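Local structure of multi-copper Oxidase CueO (Ochrobactrum, 6EVG) at residues 69-73 against 120-124; 84-88 against 139-143; 230-236 against 260-266; 239-243 against 273-277; 421-427 against 470-476. The protein oxidises lignin model compounds and lignosulfonate as a laccase-like multicopper oxidase, probably passing electrons through its coppers to dioxygen. All blocks are in the same frame, centred on the assembly; numbering follows the deposited sequence.

Contact 1: 69-73 against 120-124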
# COMPACT_ATOMS: atom_id res chain seq x y z
N ARG A 69 13.10 -7.45 5.86
CA ARG A 69 12.46 -8.48 6.66
C ARG A 69 12.86 -8.33 8.12
O ARG A 69 14.08 -8.34 8.42
CB ARG A 69 12.81 -9.85 6.13
CG ARG A 69 12.04 -10.95 6.84
CD ARG A 69 11.96 -12.22 5.99
NE ARG A 69 13.24 -12.77 5.97
CZ ARG A 69 13.67 -13.77 5.14
NH1 ARG A 69 12.90 -14.33 4.20
NH2 ARG A 69 14.89 -14.25 5.31
N LEU A 70 11.89 -8.11 8.98
CA LEU A 70 12.04 -7.89 10.39
C LEU A 70 11.36 -8.96 11.19
O LEU A 70 10.26 -9.40 10.85
CB LEU A 70 11.43 -6.55 10.75
CG LEU A 70 12.00 -5.33 10.00
CD1 LEU A 70 11.25 -4.09 10.42
CD2 LEU A 70 13.47 -5.18 10.17
N LYS A 71 11.98 -9.37 12.28
CA LYS A 71 11.43 -10.38 13.18
C LYS A 71 10.63 -9.72 14.28
O LYS A 71 11.10 -8.77 14.91
CB LYS A 71 12.51 -11.22 13.77
CG LYS A 71 13.26 -12.04 12.76
CD LYS A 71 14.33 -12.91 13.36
CE LYS A 71 15.50 -12.12 13.83
NZ LYS A 71 16.71 -13.02 13.91
N ASN A 72 9.42 -10.23 14.56
CA ASN A 72 8.69 -9.77 15.70
C ASN A 72 9.58 -9.91 16.93
O ASN A 72 10.30 -10.92 17.10
CB ASN A 72 7.40 -10.57 15.87
CG ASN A 72 6.42 -9.89 16.76
OD1 ASN A 72 6.27 -8.67 16.74
ND2 ASN A 72 5.75 -10.70 17.60
N GLY A 73 9.53 -8.90 17.78
CA GLY A 73 10.32 -8.87 18.96
C GLY A 73 11.73 -8.26 18.82
O GLY A 73 12.39 -8.03 19.84
N LYS A 120 11.18 -0.99 18.04
CA LYS A 120 11.05 -2.28 18.68
C LYS A 120 9.78 -2.92 18.15
O LYS A 120 8.67 -2.44 18.44
CB LYS A 120 11.03 -2.10 20.19
CG LYS A 120 11.07 -3.43 20.93
CD LYS A 120 10.97 -3.28 22.46
CE LYS A 120 12.16 -2.71 23.10
NZ LYS A 120 12.02 -2.67 24.57
N ILE A 121 9.92 -3.95 17.36
CA ILE A 121 8.78 -4.56 16.64
C ILE A 121 7.95 -5.45 17.57
O ILE A 121 8.49 -6.33 18.21
CB ILE A 121 9.31 -5.38 15.46
CG1 ILE A 121 10.19 -4.55 14.50
CG2 ILE A 121 8.16 -6.04 14.74
CD1 ILE A 121 9.52 -3.45 13.76
N GLN A 122 6.63 -5.18 17.60
CA GLN A 122 5.72 -6.08 18.33
C GLN A 122 4.35 -5.92 17.69
O GLN A 122 3.60 -4.99 17.97
CB GLN A 122 5.69 -5.78 19.83
CG GLN A 122 4.85 -6.80 20.58
CD GLN A 122 4.73 -6.60 22.05
OE1 GLN A 122 5.68 -6.18 22.75
NE2 GLN A 122 3.56 -6.93 22.61
N GLN A 123 4.04 -6.82 16.74
CA GLN A 123 2.81 -6.72 15.97
C GLN A 123 2.55 -8.04 15.26
O GLN A 123 3.48 -8.84 15.07
CB GLN A 123 2.85 -5.57 14.97
CG GLN A 123 3.84 -5.79 13.84
CD GLN A 123 3.93 -4.56 12.99
OE1 GLN A 123 4.72 -3.64 13.24
NE2 GLN A 123 3.05 -4.48 11.98
N PRO A 124 1.34 -8.26 14.72
CA PRO A 124 1.10 -9.46 13.93
C PRO A 124 1.93 -9.52 12.68
O PRO A 124 2.16 -8.52 12.02
CB PRO A 124 -0.40 -9.36 13.61
CG PRO A 124 -1.01 -8.54 14.73
CD PRO A 124 0.10 -7.51 15.02

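Contact 2: 84-88 against 139-143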
# COMPACT_ATOMS: atom_id res chain seq x y z
N MET A 84 18.75 13.15 -1.94
CA MET A 84 18.19 14.07 -2.93
C MET A 84 18.43 15.54 -2.55
O MET A 84 18.82 15.85 -1.43
CB MET A 84 16.71 13.80 -3.11
CG MET A 84 16.41 12.36 -3.44
SD MET A 84 14.68 12.04 -3.93
CE MET A 84 13.81 12.59 -2.48
N ASP A 85 18.14 16.41 -3.50
CA ASP A 85 18.24 17.88 -3.34
C ASP A 85 16.97 18.54 -2.82
O ASP A 85 16.88 19.76 -2.81
CB ASP A 85 18.74 18.53 -4.61
CG ASP A 85 17.80 18.41 -5.76
OD1 ASP A 85 16.65 18.00 -5.58
OD2 ASP A 85 18.26 18.67 -6.88
N GLU A 86 16.03 17.73 -2.34
CA GLU A 86 14.80 18.22 -1.76
C GLU A 86 14.43 17.32 -0.56
O GLU A 86 14.86 16.18 -0.51
CB GLU A 86 13.63 18.26 -2.76
CG GLU A 86 13.29 16.89 -3.36
CD GLU A 86 12.02 16.83 -4.15
OE1 GLU A 86 11.04 17.57 -3.84
OE2 GLU A 86 11.93 15.98 -5.08
N GLY A 87 13.60 17.86 0.32
CA GLY A 87 13.18 17.10 1.49
C GLY A 87 12.38 15.85 1.12
O GLY A 87 11.65 15.84 0.12
N THR A 88 12.46 14.85 1.99
CA THR A 88 11.65 13.64 1.79
C THR A 88 11.33 13.06 3.17
O THR A 88 11.84 13.51 4.19
CB THR A 88 12.36 12.64 0.87
OG1 THR A 88 11.43 11.65 0.42
CG2 THR A 88 13.49 11.90 1.55
N ALA A 139 2.51 12.77 -4.34
CA ALA A 139 2.25 12.11 -5.63
C ALA A 139 3.47 12.06 -6.52
O ALA A 139 3.72 11.03 -7.17
CB ALA A 139 1.10 12.77 -6.36
N ARG A 140 4.19 13.17 -6.59
CA ARG A 140 5.35 13.22 -7.44
C ARG A 140 6.45 12.30 -6.94
O ARG A 140 7.08 11.56 -7.72
CB ARG A 140 5.86 14.66 -7.53
CG ARG A 140 7.09 14.82 -8.37
CD ARG A 140 7.46 16.31 -8.56
NE ARG A 140 7.60 16.99 -7.28
CZ ARG A 140 8.64 16.83 -6.43
NH1 ARG A 140 9.72 16.14 -6.79
NH2 ARG A 140 8.62 17.40 -5.27
N GLN A 141 6.77 12.39 -5.64
CA GLN A 141 7.88 11.55 -5.13
C GLN A 141 7.53 10.07 -5.20
O GLN A 141 8.42 9.24 -5.50
CB GLN A 141 8.23 11.99 -3.73
CG GLN A 141 8.95 13.33 -3.67
CD GLN A 141 9.79 13.53 -2.43
OE1 GLN A 141 10.00 12.60 -1.65
NE2 GLN A 141 10.29 14.74 -2.23
N ALA A 142 6.29 9.73 -4.90
CA ALA A 142 5.87 8.31 -5.06
C ALA A 142 5.96 7.88 -6.53
O ALA A 142 6.54 6.82 -6.83
CB ALA A 142 4.47 8.12 -4.54
N HIS A 143 5.44 8.68 -7.44
CA HIS A 143 5.41 8.26 -8.84
C HIS A 143 6.82 8.11 -9.40
O HIS A 143 7.11 7.22 -10.23
CB HIS A 143 4.57 9.20 -9.70
CG HIS A 143 4.22 8.56 -11.01
ND1 HIS A 143 3.25 7.60 -11.11
CD2 HIS A 143 4.75 8.66 -12.26
CE1 HIS A 143 3.24 7.15 -12.36
NE2 HIS A 143 4.16 7.74 -13.09

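Contact 3: 230-236 against 260-266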
# COMPACT_ATOMS: atom_id res chain seq x y z
N ALA A 230 -3.12 6.07 -8.23
CA ALA A 230 -4.60 6.18 -8.27
C ALA A 230 -5.32 4.95 -8.77
O ALA A 230 -6.42 4.67 -8.31
CB ALA A 230 -5.03 7.39 -9.09
N ARG A 231 -4.75 4.26 -9.76
CA ARG A 231 -5.41 3.14 -10.41
C ARG A 231 -5.76 2.06 -9.40
O ARG A 231 -4.90 1.67 -8.59
CB ARG A 231 -4.48 2.55 -11.45
CG ARG A 231 -5.03 1.35 -12.20
CD ARG A 231 -4.14 0.90 -13.33
NE ARG A 231 -4.09 1.83 -14.44
CZ ARG A 231 -4.90 1.82 -15.50
NH1 ARG A 231 -5.87 0.91 -15.58
NH2 ARG A 231 -4.74 2.69 -16.47
N ASN A 232 -6.97 1.50 -9.49
CA ASN A 232 -7.35 0.28 -8.80
C ASN A 232 -7.10 -0.90 -9.73
O ASN A 232 -7.37 -0.83 -10.94
CB ASN A 232 -8.80 0.29 -8.40
CG ASN A 232 -9.14 1.43 -7.48
OD1 ASN A 232 -8.45 1.65 -6.49
ND2 ASN A 232 -10.22 2.17 -7.79
N PHE A 233 -6.55 -1.99 -9.18
CA PHE A 233 -6.37 -3.21 -9.93
C PHE A 233 -7.45 -4.19 -9.55
O PHE A 233 -7.88 -4.24 -8.41
CB PHE A 233 -4.96 -3.80 -9.70
CG PHE A 233 -3.87 -2.95 -10.26
CD1 PHE A 233 -3.51 -2.98 -11.57
CD2 PHE A 233 -3.20 -2.02 -9.44
CE1 PHE A 233 -2.52 -2.18 -12.10
CE2 PHE A 233 -2.25 -1.17 -9.97
CZ PHE A 233 -1.89 -1.26 -11.28
N HIS A 234 -7.88 -5.02 -10.53
CA HIS A 234 -8.93 -6.00 -10.30
C HIS A 234 -8.39 -7.27 -10.99
O HIS A 234 -8.62 -7.44 -12.20
CB HIS A 234 -10.26 -5.54 -10.89
CG HIS A 234 -10.70 -4.18 -10.46
ND1 HIS A 234 -11.29 -3.93 -9.23
CD2 HIS A 234 -10.61 -3.00 -11.10
CE1 HIS A 234 -11.55 -2.62 -9.16
NE2 HIS A 234 -11.15 -2.04 -10.29
N VAL A 235 -7.64 -8.08 -10.25
CA VAL A 235 -6.75 -9.04 -10.87
C VAL A 235 -7.30 -10.45 -10.90
O VAL A 235 -7.89 -10.91 -9.92
CB VAL A 235 -5.33 -9.03 -10.25
CG1 VAL A 235 -4.71 -7.65 -10.29
CG2 VAL A 235 -5.30 -9.57 -8.87
N ARG A 236 -7.06 -11.13 -12.00
CA ARG A 236 -7.36 -12.57 -12.12
C ARG A 236 -6.19 -13.22 -12.83
O ARG A 236 -5.40 -12.55 -13.50
CB ARG A 236 -8.69 -12.84 -12.89
CG ARG A 236 -8.62 -12.45 -14.35
CD ARG A 236 -9.72 -13.12 -15.14
NE ARG A 236 -9.75 -12.70 -16.52
CZ ARG A 236 -10.17 -13.42 -17.53
NH1 ARG A 236 -10.48 -14.69 -17.40
NH2 ARG A 236 -10.15 -12.88 -18.75
N GLU A 260 -11.92 -15.52 -7.41
CA GLU A 260 -11.56 -15.59 -8.84
C GLU A 260 -10.99 -14.30 -9.38
O GLU A 260 -10.30 -14.32 -10.42
CB GLU A 260 -12.74 -16.08 -9.65
CG GLU A 260 -13.27 -17.44 -9.23
CD GLU A 260 -14.40 -17.87 -10.15
OE1 GLU A 260 -15.57 -17.45 -9.89
OE2 GLU A 260 -14.09 -18.54 -11.14
N ARG A 261 -11.31 -13.17 -8.73
CA ARG A 261 -10.78 -11.87 -9.15
C ARG A 261 -10.67 -11.05 -7.85
O ARG A 261 -11.51 -11.18 -6.98
CB ARG A 261 -11.65 -11.18 -10.19
CG ARG A 261 -10.97 -9.92 -10.75
CD ARG A 261 -11.75 -9.25 -11.78
NE ARG A 261 -11.89 -10.00 -13.03
CZ ARG A 261 -11.21 -9.75 -14.15
NH1 ARG A 261 -10.16 -8.93 -14.16
NH2 ARG A 261 -11.58 -10.32 -15.29
N LEU A 262 -9.58 -10.33 -7.70
CA LEU A 262 -9.24 -9.62 -6.45
C LEU A 262 -9.02 -8.13 -6.70
O LEU A 262 -8.20 -7.76 -7.51
CB LEU A 262 -7.98 -10.24 -5.88
CG LEU A 262 -7.38 -9.53 -4.64
CD1 LEU A 262 -8.32 -9.62 -3.45
CD2 LEU A 262 -6.06 -10.20 -4.30
N THR A 263 -9.81 -7.29 -6.02
CA THR A 263 -9.60 -5.83 -6.12
C THR A 263 -8.54 -5.37 -5.13
O THR A 263 -8.62 -5.76 -3.94
CB THR A 263 -10.91 -5.07 -5.91
OG1 THR A 263 -11.81 -5.41 -6.99
CG2 THR A 263 -10.71 -3.58 -5.83
N ILE A 264 -7.60 -4.56 -5.58
CA ILE A 264 -6.57 -3.98 -4.73
C ILE A 264 -6.46 -2.52 -5.08
O ILE A 264 -6.13 -2.16 -6.21
CB ILE A 264 -5.22 -4.70 -4.88
CG1 ILE A 264 -5.33 -6.22 -4.92
CG2 ILE A 264 -4.26 -4.27 -3.78
CD1 ILE A 264 -4.14 -6.96 -5.25
N SER A 265 -6.72 -1.65 -4.08
CA SER A 265 -6.61 -0.20 -4.27
C SER A 265 -5.27 0.29 -3.75
O SER A 265 -4.59 -0.44 -3.00
CB SER A 265 -7.82 0.50 -3.60
OG SER A 265 -7.79 0.44 -2.20
N PRO A 266 -4.89 1.52 -4.10
CA PRO A 266 -3.56 2.02 -3.68
C PRO A 266 -3.35 1.94 -2.19
O PRO A 266 -4.16 2.45 -1.41
CB PRO A 266 -3.56 3.46 -4.21
CG PRO A 266 -4.43 3.37 -5.46
CD PRO A 266 -5.53 2.43 -5.06

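Contact 4: 239-243 against 273-277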
# COMPACT_ATOMS: atom_id res chain seq x y z
N ASP A 239 -6.67 -18.21 -16.77
CA ASP A 239 -7.48 -19.42 -16.72
C ASP A 239 -8.38 -19.46 -15.50
O ASP A 239 -8.95 -20.53 -15.18
CB ASP A 239 -6.61 -20.66 -16.82
CG ASP A 239 -5.69 -20.84 -15.69
OD1 ASP A 239 -5.69 -20.09 -14.67
OD2 ASP A 239 -4.86 -21.78 -15.85
N ASN A 240 -8.57 -18.33 -14.82
CA ASN A 240 -9.50 -18.25 -13.73
C ASN A 240 -9.22 -19.10 -12.54
O ASN A 240 -10.08 -19.29 -11.69
CB ASN A 240 -10.97 -18.43 -14.19
CG ASN A 240 -11.35 -17.40 -15.23
OD1 ASN A 240 -11.26 -16.18 -15.00
ND2 ASN A 240 -11.80 -17.89 -16.38
N ARG A 241 -7.98 -19.57 -12.39
CA ARG A 241 -7.69 -20.39 -11.21
C ARG A 241 -7.79 -19.55 -9.96
O ARG A 241 -7.55 -18.34 -9.95
CB ARG A 241 -6.34 -21.09 -11.36
CG ARG A 241 -5.14 -20.18 -11.27
CD ARG A 241 -3.83 -20.94 -11.44
NE ARG A 241 -3.68 -21.36 -12.83
CZ ARG A 241 -2.67 -22.06 -13.24
NH1 ARG A 241 -1.73 -22.43 -12.37
NH2 ARG A 241 -2.57 -22.30 -14.52
N PRO A 242 -8.16 -20.18 -8.85
CA PRO A 242 -8.43 -19.40 -7.64
C PRO A 242 -7.17 -18.76 -7.06
O PRO A 242 -6.07 -19.34 -7.10
CB PRO A 242 -9.01 -20.44 -6.66
CG PRO A 242 -8.78 -21.70 -7.25
CD PRO A 242 -8.52 -21.60 -8.68
N LEU A 243 -7.38 -17.59 -6.49
CA LEU A 243 -6.42 -16.88 -5.67
C LEU A 243 -6.84 -17.10 -4.23
O LEU A 243 -7.90 -16.56 -3.82
CB LEU A 243 -6.31 -15.42 -6.02
CG LEU A 243 -6.19 -15.04 -7.52
CD1 LEU A 243 -6.26 -13.53 -7.63
CD2 LEU A 243 -5.16 -15.78 -8.29
N LEU A 273 -2.32 -17.36 -2.26
CA LEU A 273 -1.67 -18.60 -2.71
C LEU A 273 -2.32 -19.02 -4.02
O LEU A 273 -3.54 -19.07 -4.13
CB LEU A 273 -1.83 -19.70 -1.67
CG LEU A 273 -1.35 -19.44 -0.27
CD1 LEU A 273 -1.43 -20.63 0.63
CD2 LEU A 273 -0.03 -18.83 -0.15
N VAL A 274 -1.46 -19.42 -4.96
CA VAL A 274 -1.88 -19.88 -6.27
C VAL A 274 -1.22 -21.24 -6.50
O VAL A 274 -0.05 -21.41 -6.25
CB VAL A 274 -1.50 -18.88 -7.39
CG1 VAL A 274 -1.85 -19.44 -8.77
CG2 VAL A 274 -2.15 -17.54 -7.15
N ASP A 275 -2.02 -22.21 -6.96
CA ASP A 275 -1.51 -23.56 -7.24
C ASP A 275 -1.04 -23.65 -8.66
O ASP A 275 -1.85 -23.59 -9.59
CB ASP A 275 -2.61 -24.59 -6.94
CG ASP A 275 -2.08 -26.02 -6.95
OD1 ASP A 275 -0.94 -26.26 -7.28
OD2 ASP A 275 -2.90 -26.87 -6.54
N PHE A 276 0.27 -23.85 -8.85
CA PHE A 276 0.89 -24.01 -10.18
C PHE A 276 1.19 -25.47 -10.50
O PHE A 276 1.87 -25.77 -11.49
CB PHE A 276 2.12 -23.10 -10.30
CG PHE A 276 1.79 -21.63 -10.37
CD1 PHE A 276 1.36 -21.02 -11.54
CD2 PHE A 276 1.95 -20.84 -9.27
CE1 PHE A 276 1.11 -19.64 -11.57
CE2 PHE A 276 1.73 -19.46 -9.33
CZ PHE A 276 1.27 -18.87 -10.44
N SER A 277 0.63 -26.38 -9.71
CA SER A 277 1.02 -27.77 -9.83
C SER A 277 0.64 -28.44 -11.09
O SER A 277 1.30 -29.43 -11.50
CB SER A 277 0.53 -28.63 -8.67
OG SER A 277 -0.86 -28.75 -8.64
O HOH W 1 0.43 -23.68 -13.50
O HOH W 2 -4.83 -21.68 -7.55

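Contact 5: 421-427 against 470-476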
# COMPACT_ATOMS: atom_id res chain seq x y z
N SER A 421 -8.59 3.32 22.64
CA SER A 421 -10.00 3.21 22.48
C SER A 421 -10.43 2.68 21.14
O SER A 421 -9.59 2.53 20.21
CB SER A 421 -10.67 4.55 22.76
OG SER A 421 -10.48 5.46 21.70
N TRP A 422 -11.70 2.32 21.02
CA TRP A 422 -12.33 1.86 19.80
C TRP A 422 -13.37 2.88 19.38
O TRP A 422 -14.15 3.37 20.23
CB TRP A 422 -13.05 0.53 20.09
CG TRP A 422 -12.15 -0.58 20.50
CD1 TRP A 422 -11.77 -0.87 21.75
CD2 TRP A 422 -11.60 -1.61 19.63
NE1 TRP A 422 -11.00 -2.02 21.77
CE2 TRP A 422 -10.89 -2.48 20.48
CE3 TRP A 422 -11.67 -1.87 18.29
CZ2 TRP A 422 -10.21 -3.62 20.01
CZ3 TRP A 422 -11.06 -3.04 17.83
CH2 TRP A 422 -10.33 -3.88 18.68
N GLU A 423 -13.50 3.12 18.08
CA GLU A 423 -14.52 3.99 17.51
C GLU A 423 -15.08 3.34 16.24
O GLU A 423 -14.36 2.58 15.59
CB GLU A 423 -13.97 5.37 17.16
CG GLU A 423 -13.34 6.12 18.32
CD GLU A 423 -12.91 7.55 17.96
OE1 GLU A 423 -12.92 7.88 16.74
OE2 GLU A 423 -12.61 8.35 18.87
N ILE A 424 -16.31 3.66 15.90
CA ILE A 424 -16.88 3.29 14.59
C ILE A 424 -16.91 4.50 13.72
O ILE A 424 -17.42 5.54 14.15
CB ILE A 424 -18.29 2.66 14.74
CG1 ILE A 424 -18.14 1.36 15.54
CG2 ILE A 424 -18.92 2.49 13.40
CD1 ILE A 424 -19.41 0.72 16.02
N TRP A 425 -16.35 4.39 12.52
CA TRP A 425 -16.35 5.47 11.55
C TRP A 425 -17.22 5.08 10.35
O TRP A 425 -16.99 4.02 9.73
CB TRP A 425 -14.95 5.77 11.08
CG TRP A 425 -14.05 6.41 12.10
CD1 TRP A 425 -14.17 6.43 13.47
CD2 TRP A 425 -12.84 7.15 11.82
NE1 TRP A 425 -13.18 7.18 14.04
CE2 TRP A 425 -12.34 7.60 13.05
CE3 TRP A 425 -12.16 7.44 10.64
CZ2 TRP A 425 -11.20 8.40 13.14
CZ3 TRP A 425 -11.02 8.24 10.73
CH2 TRP A 425 -10.57 8.71 11.94
N ASP A 426 -18.17 5.94 10.02
CA ASP A 426 -18.95 5.94 8.78
C ASP A 426 -18.13 6.65 7.72
O ASP A 426 -17.71 7.79 7.95
CB ASP A 426 -20.35 6.68 9.01
CG ASP A 426 -21.33 5.88 9.83
OD1 ASP A 426 -21.61 4.71 9.53
OD2 ASP A 426 -21.91 6.40 10.81
N LEU A 427 -17.91 6.04 6.58
CA LEU A 427 -17.20 6.62 5.45
C LEU A 427 -18.05 6.64 4.22
O LEU A 427 -18.66 5.60 3.90
CB LEU A 427 -15.91 5.79 5.19
CG LEU A 427 -14.93 5.72 6.34
CD1 LEU A 427 -13.75 4.81 6.00
CD2 LEU A 427 -14.41 7.09 6.79
N ALA A 470 -19.23 2.72 3.78
CA ALA A 470 -18.61 1.72 4.61
C ALA A 470 -18.71 2.07 6.06
O ALA A 470 -18.77 3.27 6.41
CB ALA A 470 -17.16 1.51 4.25
N GLU A 471 -18.66 1.08 6.91
CA GLU A 471 -18.50 1.27 8.35
C GLU A 471 -17.29 0.49 8.82
O GLU A 471 -17.14 -0.68 8.45
CB GLU A 471 -19.70 0.75 9.18
CG GLU A 471 -21.04 1.39 8.85
CD GLU A 471 -22.22 0.70 9.48
OE1 GLU A 471 -22.06 0.13 10.54
OE2 GLU A 471 -23.34 0.93 8.99
N ILE A 472 -16.41 1.15 9.58
CA ILE A 472 -15.18 0.50 10.07
C ILE A 472 -15.09 0.66 11.57
O ILE A 472 -15.56 1.66 12.13
CB ILE A 472 -13.91 0.99 9.36
CG1 ILE A 472 -13.64 2.48 9.65
CG2 ILE A 472 -14.01 0.72 7.87
CD1 ILE A 472 -12.28 2.97 9.14
N LEU A 473 -14.46 -0.31 12.22
CA LEU A 473 -14.22 -0.36 13.66
C LEU A 473 -12.73 -0.09 13.85
O LEU A 473 -11.90 -0.93 13.49
CB LEU A 473 -14.68 -1.68 14.26
CG LEU A 473 -14.39 -1.87 15.75
CD1 LEU A 473 -15.19 -0.85 16.61
CD2 LEU A 473 -14.72 -3.29 16.18
N VAL A 474 -12.37 1.08 14.37
CA VAL A 474 -10.96 1.54 14.49
C VAL A 474 -10.47 1.36 15.91
O VAL A 474 -11.19 1.71 16.87
CB VAL A 474 -10.87 3.02 14.09
CG1 VAL A 474 -9.41 3.46 14.04
CG2 VAL A 474 -11.57 3.33 12.79
N HIS A 475 -9.24 0.86 16.04
CA HIS A 475 -8.57 0.70 17.29
C HIS A 475 -7.35 1.63 17.33
O HIS A 475 -6.45 1.49 16.51
CB HIS A 475 -8.14 -0.75 17.51
CG HIS A 475 -7.66 -1.05 18.88
ND1 HIS A 475 -6.73 -2.00 19.13
CD2 HIS A 475 -8.00 -0.53 20.08
CE1 HIS A 475 -6.52 -2.08 20.43
NE2 HIS A 475 -7.31 -1.21 21.04
N PHE A 476 -7.35 2.57 18.28
CA PHE A 476 -6.32 3.63 18.36
C PHE A 476 -5.21 3.19 19.29
O PHE A 476 -5.05 3.71 20.40
CB PHE A 476 -6.95 4.93 18.80
CG PHE A 476 -7.84 5.51 17.76
CD1 PHE A 476 -7.31 6.27 16.72
CD2 PHE A 476 -9.21 5.26 17.78
CE1 PHE A 476 -8.13 6.78 15.77
CE2 PHE A 476 -9.99 5.79 16.80
CZ PHE A 476 -9.49 6.53 15.78

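Contact 1: 69-73 against 120-124
Asn72 takes the backbone N-H of Gln123 on its carboxamide oxygen, OD1 lying 2.9 Å from Gln123 N with an angle of 157° at the hydrogen. This ties together two loops at the edge of the first cupredoxin-like β-sandwich: the turn leaving strand 67-71 and the connection between strands 114-120 and 126-131. With CG anti to the backbone N (chi1 -163°), the short amide of Asn72 swings across to the neighbouring loop. Next to it, Gly73 N gives a hydrogen bond of 2.8 Å to Ile121 O; at its positive phi (89°) a CB would jam against the preceding carbonyl oxygen. An alanine in place of Asn72 would probably leave the N-H of Gln123 without this acceptor. The side chain of Gln123 is held separately by Phe96 N and Gly94 O. Branched Ile121 points toward the turn and packs on Val152, its CG2 3.8 Å from Asn72 OD1. Its other branch crosses Leu70 at about a right angle, CD1 against CD1 at 3.8 Å.

Contact 2: 84-88 against 139-143
Arg140 and Glu86 meet end-on in a two-pronged salt bridge. NH1 of Arg140 lies 2.8 Å from OE2 of Glu86, and NH2 of Arg140 2.8 Å from OE1, each oxygen using its syn lone pair. Carboxylate and guanidinium are nearly coplanar, 17° apart; the NH1 bond is nearly straight (174°), the NH2 bond a little bent. Gln141 makes a second fork one residue on: its NE2 donates to Gly87 O at 2.9 Å, in the carbonyl plane, while its OE1 accepts from Thr88 OG1 at 2.7 Å. Glutamine suits a place needing a donor and an acceptor side by side, and the two bonds settle its flip. The hydroxyl of Thr88 faces this oxygen because OG1 stands anti to the backbone N (chi1 -165°). Met84 CE rests 3.9 Å from Gln141 OE1, and Asn137 OD1 takes a further bond from Arg140 NH2. The contact thus fastens helix 138-144, which also packs on helix 493-497, to the loop between strands 75-82 and 91-93.

Contact 3: 230-236 against 260-266
His234 and Thr263 lie side by side on one face of an antiparallel β-ladder, ND1 of His234 2.7 Å from OG1 of Thr263 at the edge of the imidazole. The ladder joins strand 233-237 to the outermost strand, 262-264, in a sheet of the second cupredoxin-like domain. Phe233 pairs with Ile264 and Val235 with Leu262 as hydrogen-bonded pairs, His234 with Thr263 as a non-hydrogen-bonded one. The tight part is the buried face: Phe233, Val235, Leu262 and Ile264 turn into the sandwich, where Val235 CG2 comes 4.1 Å from Leu262 CB and Ile264 reaches Ile224 of the facing sheet. Beyond the Phe233-Ile264 pair, where loop residues meet, Pro266 CG lies 3.6 Å from Arg231 O.

The partly exposed end is polar. Arg261 starts with CG anti to the backbone N (chi1 -172°) and bends at chi3 (-68°), which turns NH1 back to His234 O at 2.9 Å, the oxygen in the guanidinium plane. Arg236 lays CG over one face of that guanidinium. Its NE is 3.2 Å from Arg261 NH2, two donors and not a bond, a closeness probably tolerated because Asp295 forms salt bridges with both arginines. A leucine in place of Arg261 would probably leave His234 O without this donor and Asp295 with one cationic partner fewer. The arginines cross obliquely, their planes 40° apart, with Arg236 CD 3.4 Å from Arg261 NH2.

Contact 4: 239-243 against 273-277
Arg241, in the loop before strand 243-248, reaches toward Val274 of strand 269-275, within the second cupredoxin-like domain. From CB the side chain takes the position between backbone N and carbonyl carbon (chi1 71°), which carries it over the valine: CG is 4.2 Å and CD 3.6 Å from Val274 CG1. A bend at chi3 (72°) turns the guanidinium so that NE meets Asp239 OD1 at 3.0 Å and NH2 meets Asp239 OD2 at 2.7 Å, a side-on salt bridge using syn lone pairs. NH1 makes a weak bond of 3.0 Å to Asp275 O and lies 3.5 Å from Phe276 CD1, guanidinium and ring planes 49° apart; water 1 links it to Phe276 O. Farther along, Leu243 CD2 packs 3.7 Å from Val274 CG2, and water 2 bridges Pro242 O and Asp275 N. Asp239 OD1 also accepts from Arg241 N, closing an Asx turn. The guanidinium charge is thus probably balanced within its own loop, leaving NH1 to join that loop to the strand.

Contact 5: 421-427 against 470-476
Trp422 and His475 are brought face to face by different first torsions: CG of Trp422 stands anti to its carbonyl carbon (chi1 -63°), CG of His475 anti to the backbone N (chi1 -169°). The imidazole therefore forms an offset stack on the six-membered ring of the indole, centroids 4.0 Å apart and planes at 12°. Leu473 CG adds a contact of 3.7 Å with Trp422 CE3. These residues share one face of an antiparallel ladder between strands 422-428 and 469-475, in the third cupredoxin-like domain.

On the other face, Val474 puts CG2 over the five-membered ring of Trp425 in a CH-pi contact, 4.0 Å from its centroid. Trp425 CZ2 meets the edge of Phe476, 3.7 Å from CZ, and Leu427 and Ile472 continue this apolar layer toward Phe436 of the opposing sheet. The buried indole N-H is satisfied too: Trp425 NE1 donates 2.8 Å to Glu423 OE1, on the anti lone pair. Glu423 also forms a salt bridge with Arg333, which probably helps keep its carboxylate ionised within this aromatic surrounding. On the first face, the like-charged Asp426 and Glu471 stand side by side; Arg332 bridges to both and Lys469 to Asp426, so their mutual repulsion is probably offset.

The five contacts follow the three cupredoxin-like domains of a laccase-type oxidase. Contacts 1 and 2 alternate along the chain in the first, their centres 28 Å apart, and use the loops before and after strand 75-82. Contacts 3 and 4 alternate in the second and touch: Leu243 CD1 of contact 4 packs 3.8 Å from Val235 O of contact 3. They lie in the two facing sheets, with strands 262-264 and 269-275 consecutive. Contact 5 comes last, in the third domain, which also holds the copper bound by His434, Cys490 and His495. Contacts 2 and 3 approach to about 7 Å between nearest atoms, and both border residues 491-497, consistent with the domains meeting near that copper site.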